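PDB 6GHS: TagI restriction endonuclease from Thermocrispum agreste, which cleaves DNA carrying modified cytosines, probably recognising 5-methylcytosine or 5-hydroxymethylcytosine through its SRA domain and cutting with its HNH nuclease domain. Local coordinates for residues A[54-59]-A[136-141]; A[81-86]-A[143-148]; A[227-232]-A[243-248]; A[264-269]-A[294-299]. All coordinates share one frame; numbering follows the deposited sequence.

Interaction 1: residues A[54-59]-A[136-141]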
loop_
_atom_site.group_PDB
_atom_site.type_symbol
_atom_site.label_atom_id
_atom_site.label_comp_id
_atom_site.label_asym_id
_atom_site.label_seq_id
_atom_site.Cartn_x
_atom_site.Cartn_y
_atom_site.Cartn_z
ATOM N N GLY A 54 0.317 8.795 -29.268
ATOM C CA GLY A 54 -1.087 9.105 -29.572
ATOM C C GLY A 54 -1.502 10.532 -29.251
ATOM O O GLY A 54 -2.311 11.106 -29.978
ATOM N N TYR A 55 -0.984 11.085 -28.148
ATOM C CA TYR A 55 -1.121 12.508 -27.825
ATOM C C TYR A 55 0.261 13.094 -27.553
ATOM O O TYR A 55 1.165 12.362 -27.139
ATOM C CB TYR A 55 -1.994 12.715 -26.590
ATOM C CG TYR A 55 -3.484 12.660 -26.841
ATOM C CD1 TYR A 55 -4.132 11.439 -27.037
ATOM C CD2 TYR A 55 -4.259 13.821 -26.855
ATOM C CE1 TYR A 55 -5.503 11.375 -27.261
ATOM C CE2 TYR A 55 -5.634 13.768 -27.081
ATOM C CZ TYR A 55 -6.250 12.541 -27.283
ATOM O OH TYR A 55 -7.603 12.464 -27.504
ATOM N N PRO A 56 0.431 14.420 -27.762
ATOM C CA PRO A 56 1.702 15.061 -27.395
ATOM C C PRO A 56 1.813 15.370 -25.895
ATOM O O PRO A 56 2.860 15.835 -25.444
ATOM C CB PRO A 56 1.706 16.359 -28.220
ATOM C CG PRO A 56 0.362 16.449 -28.881
ATOM C CD PRO A 56 -0.529 15.417 -28.266
ATOM N N ASP A 57 0.731 15.139 -25.152
ATOM C CA ASP A 57 0.724 15.206 -23.689
ATOM C C ASP A 57 1.451 14.021 -23.036
ATOM O O ASP A 57 1.949 14.162 -21.909
ATOM C CB ASP A 57 -0.719 15.238 -23.168
ATOM C CG ASP A 57 -1.509 16.398 -23.707
ATOM O OD1 ASP A 57 -1.526 17.447 -23.032
ATOM O OD2 ASP A 57 -2.098 16.259 -24.803
ATOM N N ASP A 58 1.457 12.864 -23.725
ATOM C CA ASP A 58 2.171 11.645 -23.291
ATOM C C ASP A 58 3.640 11.950 -22.961
ATOM O O ASP A 58 4.293 12.683 -23.710
ATOM C CB ASP A 58 2.206 10.582 -24.411
ATOM C CG ASP A 58 0.885 9.859 -24.635
ATOM O OD1 ASP A 58 -0.079 10.062 -23.871
ATOM O OD2 ASP A 58 0.836 9.060 -25.604
ATOM N N ARG A 59 4.156 11.383 -21.872
ATOM C CA ARG A 59 5.589 11.442 -21.556
ATOM C C ARG A 59 6.047 10.044 -21.290
ATOM O O ARG A 59 5.333 9.265 -20.669
ATOM C CB ARG A 59 5.878 12.278 -20.311
ATOM C CG ARG A 59 5.454 13.736 -20.390
ATOM C CD ARG A 59 6.431 14.604 -21.172
ATOM N NE ARG A 59 5.857 15.937 -21.382
ATOM C CZ ARG A 59 5.099 16.313 -22.416
ATOM N NH1 ARG A 59 4.799 15.478 -23.414
ATOM N NH2 ARG A 59 4.639 17.557 -22.457
ATOM N N ALA A 136 -5.983 17.145 -17.012
ATOM C CA ALA A 136 -5.177 18.323 -17.325
ATOM C C ALA A 136 -5.693 18.937 -18.616
ATOM O O ALA A 136 -6.623 18.411 -19.227
ATOM C CB ALA A 136 -3.703 17.949 -17.448
ATOM N N ASN A 137 -5.094 20.052 -19.016
ATOM C CA ASN A 137 -5.433 20.700 -20.270
ATOM C C ASN A 137 -4.578 20.135 -21.378
ATOM O O ASN A 137 -3.379 19.945 -21.210
ATOM C CB ASN A 137 -5.212 22.193 -20.157
ATOM C CG ASN A 137 -6.053 22.813 -19.066
ATOM O OD1 ASN A 137 -7.214 22.441 -18.859
ATOM N ND2 ASN A 137 -5.471 23.752 -18.353
ATOM N N HIS A 138 -5.226 19.856 -22.505
ATOM C CA HIS A 138 -4.570 19.406 -23.733
ATOM C C HIS A 138 -3.561 20.453 -24.203
ATOM O O HIS A 138 -3.841 21.651 -24.133
ATOM C CB HIS A 138 -5.653 19.199 -24.786
ATOM C CG HIS A 138 -5.163 18.635 -26.077
ATOM N ND1 HIS A 138 -4.128 17.730 -26.150
ATOM C CD2 HIS A 138 -5.604 18.813 -27.343
ATOM C CE1 HIS A 138 -3.940 17.390 -27.413
ATOM N NE2 HIS A 138 -4.828 18.028 -28.156
ATOM N N GLU A 139 -2.391 20.011 -24.655
ATOM C CA GLU A 139 -1.333 20.947 -25.066
ATOM C C GLU A 139 -1.701 21.730 -26.324
ATOM O O GLU A 139 -1.551 22.952 -26.370
ATOM C CB GLU A 139 -0.004 20.226 -25.274
ATOM C CG GLU A 139 0.735 19.991 -23.972
ATOM C CD GLU A 139 2.052 19.265 -24.151
ATOM O OE1 GLU A 139 2.389 18.845 -25.282
ATOM O OE2 GLU A 139 2.756 19.114 -23.135
ATOM N N ASP A 140 -2.198 21.023 -27.332
ATOM C CA ASP A 140 -2.587 21.659 -28.589
ATOM C C ASP A 140 -3.852 22.513 -28.466
ATOM O O ASP A 140 -4.049 23.397 -29.290
ATOM C CB ASP A 140 -2.756 20.618 -29.715
ATOM C CG ASP A 140 -1.455 19.876 -30.048
ATOM O OD1 ASP A 140 -0.374 20.223 -29.509
ATOM O OD2 ASP A 140 -1.524 18.926 -30.856
ATOM N N ALA A 141 -4.703 22.260 -27.467
ATOM C CA ALA A 141 -5.937 23.039 -27.286
ATOM C C ALA A 141 -6.315 23.135 -25.811
ATOM O O ALA A 141 -7.200 22.414 -25.347
ATOM C CB ALA A 141 -7.074 22.425 -28.094
#
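Within the SRA domain, Asp57 and His138 join the loop that links strands 45-51 and 59-60 to the turn leaving strand 122-137. The carboxylate of Asp57 divides its two oxygens between ring and backbone. OD2 of Asp57 takes the hydrogen bond from ND1 of His138 (2.8 Å) on its syn lone pair, with the oxygen almost exactly in the imidazole plane, while OD1 of Asp57 receives a weak bond from the Glu139 N (3.2 Å). This His-carboxylate bond fixes the rotation of the imidazole, which the edge of Tyr55 then approaches in an offset edge-to-face pair, centroids 5.5 Å apart and planes at 74°. Nearer the surface, Arg59 bends at its second torsion (chi2 -79°) and returns over its own loop. Its NH1 donates to Pro56 O (2.8 Å) and also to Asp58 O, and NH2 of Arg59 forms a salt bridge with OE2 of Glu139 (2.5 Å), its hydrogen bond being weak. CG of Pro56 lies against the carboxylate of Asp140. Beyond the contact, Tyr55 OH is hydrogen-bonded to Gln80, and the side chains of Tyr55 and Asp57 rest on Thr68 of strand 64-68, with Gln148 of strand 145-153 also touching Asp57.

Interaction 2: residues A[81-86]-A[143-148]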
loop_
_atom_site.group_PDB
_atom_site.type_symbol
_atom_site.label_atom_id
_atom_site.label_comp_id
_atom_site.label_asym_id
_atom_site.label_seq_id
_atom_site.Cartn_x
_atom_site.Cartn_y
_atom_site.Cartn_z
ATOM N N ILE A 81 -12.045 18.143 -29.929
ATOM C CA ILE A 81 -13.261 18.968 -30.046
ATOM C C ILE A 81 -14.187 18.964 -28.814
ATOM O O ILE A 81 -15.208 19.668 -28.825
ATOM C CB ILE A 81 -14.094 18.586 -31.301
ATOM C CG1 ILE A 81 -14.626 17.142 -31.225
ATOM C CG2 ILE A 81 -13.272 18.786 -32.567
ATOM C CD1 ILE A 81 -16.006 16.963 -31.830
ATOM N N ARG A 82 -13.865 18.165 -27.788
ATOM C CA ARG A 82 -14.602 18.166 -26.515
ATOM C C ARG A 82 -13.783 17.503 -25.404
ATOM O O ARG A 82 -12.745 16.894 -25.672
ATOM C CB ARG A 82 -15.990 17.505 -26.646
ATOM C CG ARG A 82 -15.995 16.028 -27.013
ATOM C CD ARG A 82 -17.380 15.407 -26.858
ATOM N NE ARG A 82 -17.372 13.974 -27.173
ATOM C CZ ARG A 82 -16.874 12.999 -26.395
ATOM N NH1 ARG A 82 -16.315 13.252 -25.204
ATOM N NH2 ARG A 82 -16.928 11.736 -26.821
ATOM N N ASP A 83 -14.256 17.643 -24.161
ATOM C CA ASP A 83 -13.557 17.132 -22.962
ATOM C C ASP A 83 -13.607 15.614 -22.868
ATOM O O ASP A 83 -14.583 14.994 -23.278
ATOM C CB ASP A 83 -14.185 17.707 -21.671
ATOM C CG ASP A 83 -13.795 19.154 -21.393
ATOM O OD1 ASP A 83 -12.667 19.554 -21.743
ATOM O OD2 ASP A 83 -14.612 19.888 -20.787
ATOM N N GLN A 84 -12.555 15.026 -22.303
ATOM C CA GLN A 84 -12.540 13.586 -21.984
ATOM C C GLN A 84 -13.265 13.303 -20.656
ATOM O O GLN A 84 -13.280 14.143 -19.766
ATOM C CB GLN A 84 -11.105 13.039 -21.955
ATOM C CG GLN A 84 -10.406 13.102 -23.309
ATOM C CD GLN A 84 -9.079 12.363 -23.361
ATOM O OE1 GLN A 84 -8.580 11.860 -22.363
ATOM N NE2 GLN A 84 -8.503 12.297 -24.543
ATOM N N ASP A 85 -13.883 12.132 -20.534
ATOM C CA ASP A 85 -14.635 11.777 -19.325
ATOM C C ASP A 85 -14.390 10.325 -18.971
ATOM O O ASP A 85 -13.770 9.598 -19.749
ATOM C CB ASP A 85 -16.128 12.047 -19.518
ATOM C CG ASP A 85 -16.739 11.233 -20.659
ATOM O OD1 ASP A 85 -16.581 9.995 -20.678
ATOM O OD2 ASP A 85 -17.399 11.832 -21.539
ATOM N N LEU A 86 -14.896 9.909 -17.812
ATOM C CA LEU A 86 -14.718 8.542 -17.331
ATOM C C LEU A 86 -15.856 7.599 -17.714
ATOM O O LEU A 86 -15.942 6.492 -17.175
ATOM C CB LEU A 86 -14.512 8.545 -15.822
ATOM C CG LEU A 86 -13.262 9.301 -15.385
ATOM C CD1 LEU A 86 -13.216 9.400 -13.869
ATOM C CD2 LEU A 86 -11.993 8.652 -15.925
ATOM N N GLN A 143 -8.275 24.733 -24.010
ATOM C CA GLN A 143 -9.693 24.814 -23.606
ATOM C C GLN A 143 -10.366 23.452 -23.367
ATOM O O GLN A 143 -11.496 23.411 -22.854
ATOM C CB GLN A 143 -10.527 25.696 -24.578
ATOM C CG GLN A 143 -10.928 25.118 -25.944
ATOM C CD GLN A 143 -9.873 25.272 -27.043
ATOM O OE1 GLN A 143 -8.694 25.557 -26.790
ATOM N NE2 GLN A 143 -10.302 25.062 -28.281
ATOM N N PHE A 144 -9.685 22.361 -23.744
ATOM C CA PHE A 144 -10.182 21.000 -23.536
ATOM C C PHE A 144 -9.345 20.206 -22.543
ATOM O O PHE A 144 -8.112 20.267 -22.542
ATOM C CB PHE A 144 -10.240 20.234 -24.856
ATOM C CG PHE A 144 -11.165 20.848 -25.860
ATOM C CD1 PHE A 144 -12.520 20.989 -25.572
ATOM C CD2 PHE A 144 -10.685 21.297 -27.093
ATOM C CE1 PHE A 144 -13.380 21.566 -26.486
ATOM C CE2 PHE A 144 -11.543 21.871 -28.015
ATOM C CZ PHE A 144 -12.891 22.005 -27.711
ATOM N N ARG A 145 -10.056 19.434 -21.729
ATOM C CA ARG A 145 -9.475 18.615 -20.694
ATOM C C ARG A 145 -9.223 17.227 -21.245
ATOM O O ARG A 145 -10.038 16.691 -22.000
ATOM C CB ARG A 145 -10.437 18.497 -19.500
ATOM C CG ARG A 145 -10.942 19.814 -18.913
ATOM C CD ARG A 145 -9.867 20.526 -18.108
ATOM N NE ARG A 145 -9.747 20.008 -16.747
ATOM C CZ ARG A 145 -8.689 20.192 -15.951
ATOM N NH1 ARG A 145 -7.606 20.879 -16.345
ATOM N NH2 ARG A 145 -8.710 19.667 -14.732
ATOM N N VAL A 146 -8.106 16.640 -20.840
ATOM C CA VAL A 146 -7.837 15.224 -21.078
ATOM C C VAL A 146 -7.565 14.511 -19.765
ATOM O O VAL A 146 -7.130 15.123 -18.785
ATOM C CB VAL A 146 -6.639 14.988 -22.022
ATOM C CG1 VAL A 146 -7.013 15.386 -23.438
ATOM C CG2 VAL A 146 -5.378 15.726 -21.551
ATOM N N CYS A 147 -7.807 13.209 -19.789
ATOM C CA CYS A 147 -7.546 12.321 -18.680
ATOM C C CYS A 147 -6.117 11.797 -18.769
ATOM O O CYS A 147 -5.655 11.503 -19.853
ATOM C CB CYS A 147 -8.520 11.162 -18.773
ATOM S SG CYS A 147 -8.582 10.215 -17.261
ATOM N N GLN A 148 -5.421 11.665 -17.648
ATOM C CA GLN A 148 -4.044 11.157 -17.664
ATOM C C GLN A 148 -3.751 10.176 -16.540
ATOM O O GLN A 148 -4.359 10.225 -15.481
ATOM C CB GLN A 148 -3.049 12.310 -17.608
ATOM C CG GLN A 148 -2.668 12.843 -18.973
ATOM C CD GLN A 148 -1.641 13.957 -18.905
ATOM O OE1 GLN A 148 -1.674 14.808 -18.009
ATOM N NE2 GLN A 148 -0.720 13.961 -19.860
#
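Asp83 and Gln84 tie an irregular loop to the start of strand 145-153 with three nearly straight hydrogen bonds. OD1 of Asp83 accepts from the Arg145 N (2.6 Å), the donor arriving almost end-on to the C-O bond. The next bond runs between backbones, from Gln84 N to Arg145 O (3.0 Å). In the third, OE1 of Gln84 accepts from Cys147 N (3.0 Å), with the donor standing well above the plane of the amide. One carboxylate and one amide oxygen thus accept the N-H groups of Arg145 and Cys147. Gln84 can span the gap because its chain runs straight on beyond CG (chi2 -170°), which also lays its amide along CG1 of Val146, 3.6 Å from NE2 of Gln84. The Phe144 ring meets the loop with one face, over which the peptide between Ile81 and Arg82 lies; CG of Gln143 sits over the opposite face. At the far end, CD2 of Leu86 packs against SG of Cys147 (4.0 Å). In the next shell, NE2 of Gln84 donates to Gly71 O, which probably helps set the amide's orientation. The Arg145 guanidinium turns away from the loop to bind backbone oxygens of Ser300, Leu302 and Pro303 of the second subunit. Around the contact, Leu86 and Cys147 both touch Phe135 of strand 122-137, while Leu86 reaches Val95 on helix 89-100 and Val146 leans on Thr68 of strand 64-68.

Interaction 3: residues A[227-232]-A[243-248]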
loop_
_atom_site.group_PDB
_atom_site.type_symbol
_atom_site.label_atom_id
_atom_site.label_comp_id
_atom_site.label_asym_id
_atom_site.label_seq_id
_atom_site.Cartn_x
_atom_site.Cartn_y
_atom_site.Cartn_z
ATOM N N GLY A 227 -10.082 -6.263 -0.530
ATOM C CA GLY A 227 -10.141 -7.681 -0.199
ATOM C C GLY A 227 -9.124 -7.987 0.880
ATOM O O GLY A 227 -7.921 -7.737 0.711
ATOM N N ALA A 228 -9.608 -8.535 1.988
ATOM C CA ALA A 228 -8.799 -8.754 3.175
ATOM C C ALA A 228 -8.836 -10.233 3.533
ATOM O O ALA A 228 -9.889 -10.758 3.911
ATOM C CB ALA A 228 -9.331 -7.905 4.325
ATOM N N HIS A 229 -7.689 -10.896 3.405
ATOM C CA HIS A 229 -7.571 -12.281 3.815
ATOM C C HIS A 229 -7.726 -12.388 5.316
ATOM O O HIS A 229 -7.282 -11.521 6.049
ATOM C CB HIS A 229 -6.231 -12.872 3.408
ATOM C CG HIS A 229 -6.092 -13.103 1.938
ATOM N ND1 HIS A 229 -5.453 -12.214 1.099
ATOM C CD2 HIS A 229 -6.490 -14.136 1.158
ATOM C CE1 HIS A 229 -5.474 -12.684 -0.136
ATOM N NE2 HIS A 229 -6.092 -13.851 -0.129
ATOM N N ILE A 230 -8.346 -13.471 5.758
ATOM C CA ILE A 230 -8.690 -13.666 7.159
ATOM C C ILE A 230 -7.492 -14.321 7.833
ATOM O O ILE A 230 -6.923 -13.767 8.776
ATOM C CB ILE A 230 -9.981 -14.499 7.307
ATOM C CG1 ILE A 230 -11.118 -13.852 6.491
ATOM C CG2 ILE A 230 -10.391 -14.614 8.760
ATOM C CD1 ILE A 230 -12.449 -14.567 6.557
ATOM N N ARG A 231 -7.103 -15.489 7.334
ATOM C CA ARG A 231 -5.846 -16.125 7.733
ATOM C C ARG A 231 -4.761 -15.711 6.747
ATOM O O ARG A 231 -4.835 -16.095 5.580
ATOM C CB ARG A 231 -5.976 -17.637 7.720
ATOM C CG ARG A 231 -4.678 -18.363 8.021
ATOM C CD ARG A 231 -4.870 -19.858 7.945
ATOM N NE ARG A 231 -3.691 -20.556 8.432
ATOM C CZ ARG A 231 -3.642 -21.850 8.726
ATOM N NH1 ARG A 231 -4.713 -22.630 8.572
ATOM N NH2 ARG A 231 -2.505 -22.371 9.183
ATOM N N PRO A 232 -3.735 -14.965 7.209
ATOM C CA PRO A 232 -2.803 -14.349 6.249
ATOM C C PRO A 232 -2.066 -15.346 5.365
ATOM O O PRO A 232 -1.934 -16.516 5.719
ATOM C CB PRO A 232 -1.811 -13.585 7.138
ATOM C CG PRO A 232 -2.461 -13.488 8.467
ATOM C CD PRO A 232 -3.340 -14.686 8.596
ATOM N N GLU A 243 -11.810 -17.420 -1.812
ATOM C CA GLU A 243 -12.984 -16.624 -1.468
ATOM C C GLU A 243 -13.402 -16.838 -0.023
ATOM O O GLU A 243 -13.861 -15.906 0.635
ATOM C CB GLU A 243 -14.170 -16.964 -2.393
ATOM C CG GLU A 243 -14.001 -16.575 -3.868
ATOM C CD GLU A 243 -13.165 -17.551 -4.716
ATOM O OE1 GLU A 243 -12.649 -18.582 -4.200
ATOM O OE2 GLU A 243 -13.010 -17.271 -5.927
ATOM N N SER A 244 -13.236 -18.069 0.464
ATOM C CA SER A 244 -13.605 -18.438 1.840
ATOM C C SER A 244 -12.664 -17.883 2.932
ATOM O O SER A 244 -13.026 -17.861 4.119
ATOM C CB SER A 244 -13.712 -19.966 1.956
ATOM O OG SER A 244 -12.570 -20.595 1.397
ATOM N N ASN A 245 -11.472 -17.438 2.526
ATOM C CA ASN A 245 -10.491 -16.863 3.431
ATOM C C ASN A 245 -10.316 -15.366 3.134
ATOM O O ASN A 245 -9.203 -14.853 3.116
ATOM C CB ASN A 245 -9.183 -17.627 3.230
ATOM C CG ASN A 245 -8.086 -17.187 4.171
ATOM O OD1 ASN A 245 -8.340 -16.739 5.287
ATOM N ND2 ASN A 245 -6.846 -17.301 3.711
ATOM N N MET A 246 -11.422 -14.664 2.906
ATOM C CA MET A 246 -11.375 -13.263 2.493
ATOM C C MET A 246 -12.650 -12.526 2.860
ATOM O O MET A 246 -13.733 -13.096 2.779
ATOM C CB MET A 246 -11.167 -13.165 0.989
ATOM C CG MET A 246 -11.118 -11.736 0.490
ATOM S SD MET A 246 -10.471 -11.615 -1.172
ATOM C CE MET A 246 -8.747 -12.031 -0.906
ATOM N N LEU A 247 -12.503 -11.257 3.246
ATOM C CA LEU A 247 -13.631 -10.358 3.510
ATOM C C LEU A 247 -13.507 -9.099 2.665
ATOM O O LEU A 247 -12.411 -8.569 2.508
ATOM C CB LEU A 247 -13.654 -9.923 4.975
ATOM C CG LEU A 247 -13.671 -10.992 6.065
ATOM C CD1 LEU A 247 -13.232 -10.369 7.387
ATOM C CD2 LEU A 247 -15.049 -11.611 6.182
ATOM N N CYS A 248 -14.629 -8.617 2.142
ATOM C CA CYS A 248 -14.694 -7.279 1.550
ATOM C C CYS A 248 -14.838 -6.239 2.675
ATOM O O CYS A 248 -15.794 -6.284 3.443
ATOM C CB CYS A 248 -15.882 -7.196 0.594
ATOM S SG CYS A 248 -16.167 -5.580 -0.147
#
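Met246, with CG anti to its backbone N (chi1 180°) and a bend at chi3 of -70°, curls its methyl over one face of the His229 ring. CE of Met246 stands 3.5 Å from the ring centroid, a CH-pi contact. The same first torsion in Asn245 (chi1 -177°) sends its amide to the turn after the opposing strand. There OD1 of Asn245 accepts from Arg231 N (2.7 Å) and ND2 of Asn245 donates to Arg231 O (3.0 Å), both in the carbonyl planes of the acceptors; ND2 also donates to Pro240 O. Ala228 and Leu247 form an antiparallel hydrogen-bonded pair, and CD1 of Ile230 packs on CG of Leu247 (3.8 Å). NE2 of His229 is held by Asp241. Strands 223-229 and 246-249, followed by helix 251-258, make the beta-beta-alpha-metal unit of HNH nucleases. His229 and Asn245 probably match the first histidine and the asparagine of that signature, the asparagine bracing the loop between the strands; a sodium ion lies about 5 Å from the Ala228 side chain.

Interaction 4: residues A[264-269]-A[294-299]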
loop_
_atom_site.group_PDB
_atom_site.type_symbol
_atom_site.label_atom_id
_atom_site.label_comp_id
_atom_site.label_asym_id
_atom_site.label_seq_id
_atom_site.Cartn_x
_atom_site.Cartn_y
_atom_site.Cartn_z
ATOM N N ILE A 264 -13.879 -11.850 14.841
ATOM C CA ILE A 264 -15.182 -12.405 14.520
ATOM C C ILE A 264 -15.372 -13.661 15.368
ATOM O O ILE A 264 -14.433 -14.437 15.527
ATOM C CB ILE A 264 -15.304 -12.714 13.015
ATOM C CG1 ILE A 264 -15.146 -11.425 12.187
ATOM C CG2 ILE A 264 -16.654 -13.335 12.701
ATOM C CD1 ILE A 264 -14.678 -11.668 10.764
ATOM N N THR A 265 -16.577 -13.811 15.933
ATOM C CA THR A 265 -16.976 -14.992 16.712
ATOM C C THR A 265 -17.341 -16.155 15.806
ATOM O O THR A 265 -17.505 -15.989 14.600
ATOM C CB THR A 265 -18.216 -14.719 17.587
ATOM O OG1 THR A 265 -19.252 -14.162 16.776
ATOM C CG2 THR A 265 -17.887 -13.766 18.720
ATOM N N ASP A 266 -17.471 -17.337 16.404
ATOM C CA ASP A 266 -17.962 -18.519 15.696
ATOM C C ASP A 266 -19.376 -18.293 15.149
ATOM O O ASP A 266 -19.715 -18.803 14.075
ATOM C CB ASP A 266 -17.957 -19.752 16.613
ATOM C CG ASP A 266 -16.571 -20.345 16.813
ATOM O OD1 ASP A 266 -15.723 -20.279 15.885
ATOM O OD2 ASP A 266 -16.351 -20.908 17.909
ATOM N N ASP A 267 -20.190 -17.516 15.862
ATOM C CA ASP A 267 -21.524 -17.208 15.370
ATOM C C ASP A 267 -21.563 -15.923 14.521
ATOM O O ASP A 267 -22.615 -15.300 14.397
ATOM C CB ASP A 267 -22.566 -17.232 16.516
ATOM C CG ASP A 267 -22.390 -16.109 17.529
ATOM O OD1 ASP A 267 -23.114 -15.106 17.433
ATOM O OD2 ASP A 267 -21.563 -16.240 18.449
ATOM N N LEU A 268 -20.428 -15.556 13.916
ATOM C CA LEU A 268 -20.297 -14.426 12.968
ATOM C C LEU A 268 -20.741 -13.034 13.444
ATOM O O LEU A 268 -21.338 -12.265 12.690
ATOM C CB LEU A 268 -20.930 -14.770 11.611
ATOM C CG LEU A 268 -20.317 -15.939 10.832
ATOM C CD1 LEU A 268 -20.909 -15.985 9.432
ATOM C CD2 LEU A 268 -18.805 -15.844 10.733
ATOM N N LYS A 269 -20.424 -12.716 14.690
ATOM C CA LYS A 269 -20.523 -11.350 15.177
ATOM C C LYS A 269 -19.146 -10.697 15.114
ATOM O O LYS A 269 -18.134 -11.360 15.307
ATOM C CB LYS A 269 -21.046 -11.327 16.607
ATOM C CG LYS A 269 -22.496 -11.758 16.742
ATOM C CD LYS A 269 -22.851 -11.931 18.210
ATOM C CE LYS A 269 -24.350 -12.045 18.437
ATOM N NZ LYS A 269 -24.627 -11.895 19.893
ATOM N N HIS A 294 -10.530 -20.535 9.451
ATOM C CA HIS A 294 -9.743 -19.325 9.203
ATOM C C HIS A 294 -10.123 -18.231 10.186
ATOM O O HIS A 294 -9.249 -17.559 10.703
ATOM C CB HIS A 294 -9.918 -18.813 7.777
ATOM C CG HIS A 294 -9.624 -19.833 6.721
ATOM N ND1 HIS A 294 -8.521 -20.656 6.762
ATOM C CD2 HIS A 294 -10.286 -20.146 5.582
ATOM C CE1 HIS A 294 -8.518 -21.438 5.697
ATOM N NE2 HIS A 294 -9.580 -21.149 4.964
ATOM N N ILE A 295 -11.414 -18.068 10.463
ATOM C CA ILE A 295 -11.854 -17.121 11.490
ATOM C C ILE A 295 -11.202 -17.431 12.830
ATOM O O ILE A 295 -10.623 -16.549 13.450
ATOM C CB ILE A 295 -13.394 -17.070 11.624
ATOM C CG1 ILE A 295 -13.975 -16.403 10.366
ATOM C CG2 ILE A 295 -13.813 -16.346 12.910
ATOM C CD1 ILE A 295 -15.414 -15.949 10.474
ATOM N N ARG A 296 -11.296 -18.682 13.262
ATOM C CA ARG A 296 -10.649 -19.121 14.501
ATOM C C ARG A 296 -9.167 -18.811 14.534
ATOM O O ARG A 296 -8.660 -18.395 15.567
ATOM C CB ARG A 296 -10.840 -20.623 14.733
ATOM C CG ARG A 296 -12.105 -20.974 15.501
ATOM C CD ARG A 296 -12.435 -22.450 15.369
ATOM N NE ARG A 296 -13.868 -22.649 15.562
ATOM C CZ ARG A 296 -14.644 -23.457 14.840
ATOM N NH1 ARG A 296 -14.157 -24.186 13.829
ATOM N NH2 ARG A 296 -15.938 -23.528 15.133
ATOM N N TYR A 297 -8.481 -19.024 13.410
ATOM C CA TYR A 297 -7.028 -18.757 13.298
ATOM C C TYR A 297 -6.702 -17.286 13.521
ATOM O O TYR A 297 -5.795 -16.951 14.278
ATOM C CB TYR A 297 -6.471 -19.202 11.932
ATOM C CG TYR A 297 -4.963 -19.185 11.863
ATOM C CD1 TYR A 297 -4.268 -17.985 11.680
ATOM C CD2 TYR A 297 -4.219 -20.366 11.995
ATOM C CE1 TYR A 297 -2.877 -17.951 11.629
ATOM C CE2 TYR A 297 -2.823 -20.350 11.945
ATOM C CZ TYR A 297 -2.154 -19.135 11.760
ATOM O OH TYR A 297 -0.776 -19.089 11.702
ATOM N N HIS A 298 -7.447 -16.420 12.852
ATOM C CA HIS A 298 -7.283 -14.978 12.992
ATOM C C HIS A 298 -7.521 -14.515 14.413
ATOM O O HIS A 298 -6.763 -13.713 14.926
ATOM C CB HIS A 298 -8.247 -14.241 12.053
ATOM C CG HIS A 298 -8.238 -12.753 12.210
ATOM N ND1 HIS A 298 -9.124 -12.089 13.028
ATOM C CD2 HIS A 298 -7.458 -11.803 11.647
ATOM C CE1 HIS A 298 -8.895 -10.794 12.958
ATOM N NE2 HIS A 298 -7.889 -10.593 12.126
ATOM N N ARG A 299 -8.592 -15.006 15.023
ATOM C CA ARG A 299 -8.903 -14.734 16.429
ATOM C C ARG A 299 -7.722 -15.119 17.338
ATOM O O ARG A 299 -7.410 -14.437 18.312
ATOM C CB ARG A 299 -10.168 -15.505 16.841
ATOM C CG ARG A 299 -10.926 -14.885 17.997
ATOM C CD ARG A 299 -11.949 -15.859 18.558
ATOM N NE ARG A 299 -12.971 -16.203 17.568
ATOM C CZ ARG A 299 -13.468 -17.423 17.339
ATOM N NH1 ARG A 299 -13.045 -18.501 18.001
ATOM N NH2 ARG A 299 -14.395 -17.576 16.401
HETATM O O HOH W 1 -11.406 -13.480 14.065
#
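Ile295 and Arg299 face the type I beta turn of Thr265 to Leu268, so that helix 292-299 packs across the link between strands 263-264 and 269-271. Along the helix, Ile295 comes first and supplies the apolar part of the contact. Its CD1 touches two side-chain branches of 264-269, 3.7 Å from CG2 of Ile264 and 3.4 Å from CD2 of Leu268, while CG2 of Ile295 lies beside the carbonyl oxygen of Ile264. Arg296 follows on the exposed flank; its extended chain carries NE to OD1 of Asp266 (3.0 Å), a salt bridge in which the hydrogen bond is weak. One turn on from His294, His298 contributes through a water, which accepts from Ile264 N, donates to Ile295 O and lies 2.9 Å from ND1 of His298, bridging strand end and helix; NE2 of His298 is bound to Phe257 O of helix 251-258. Arg299 closes the row. Its chain bends at chi3 (-63°) and turns the guanidinium edge-on to the turn, where NH2 of Arg299 also reaches OD1 of Asp266 (3.1 Å). That oxygen is therefore shared by two arginines, which would be expected to stabilise its negative charge. The NH2 of Arg299 meets it from above the carboxylate plane, along a nearly straight N-H line of 175°. Side-on, NE and NH2 of Arg299 both donate to one atom, Ile264 O, at 3.1 and 3.3 Å.

The four contacts fall into two pairs, one in each half of the chain. Interactions 1 and 2, with centres 10 Å apart, alternate along the sequence and share the SRA sheet, where backbone bonds between neighbouring strands 122-137 and 145-153 join them directly. Interactions 3 and 4 follow in series, their centres 12 Å apart; helix 292-299 of interaction 4 lies against interaction 3, its His294, Tyr297 and His298 packing on Ile230, Arg231 and Asn245. Between the pairs, interactions 2 and 3 lie about 38 Å apart centre to centre, on opposite sides of the chain's centre. This separation agrees with a probable division of labour between base recognition and DNA cleavage.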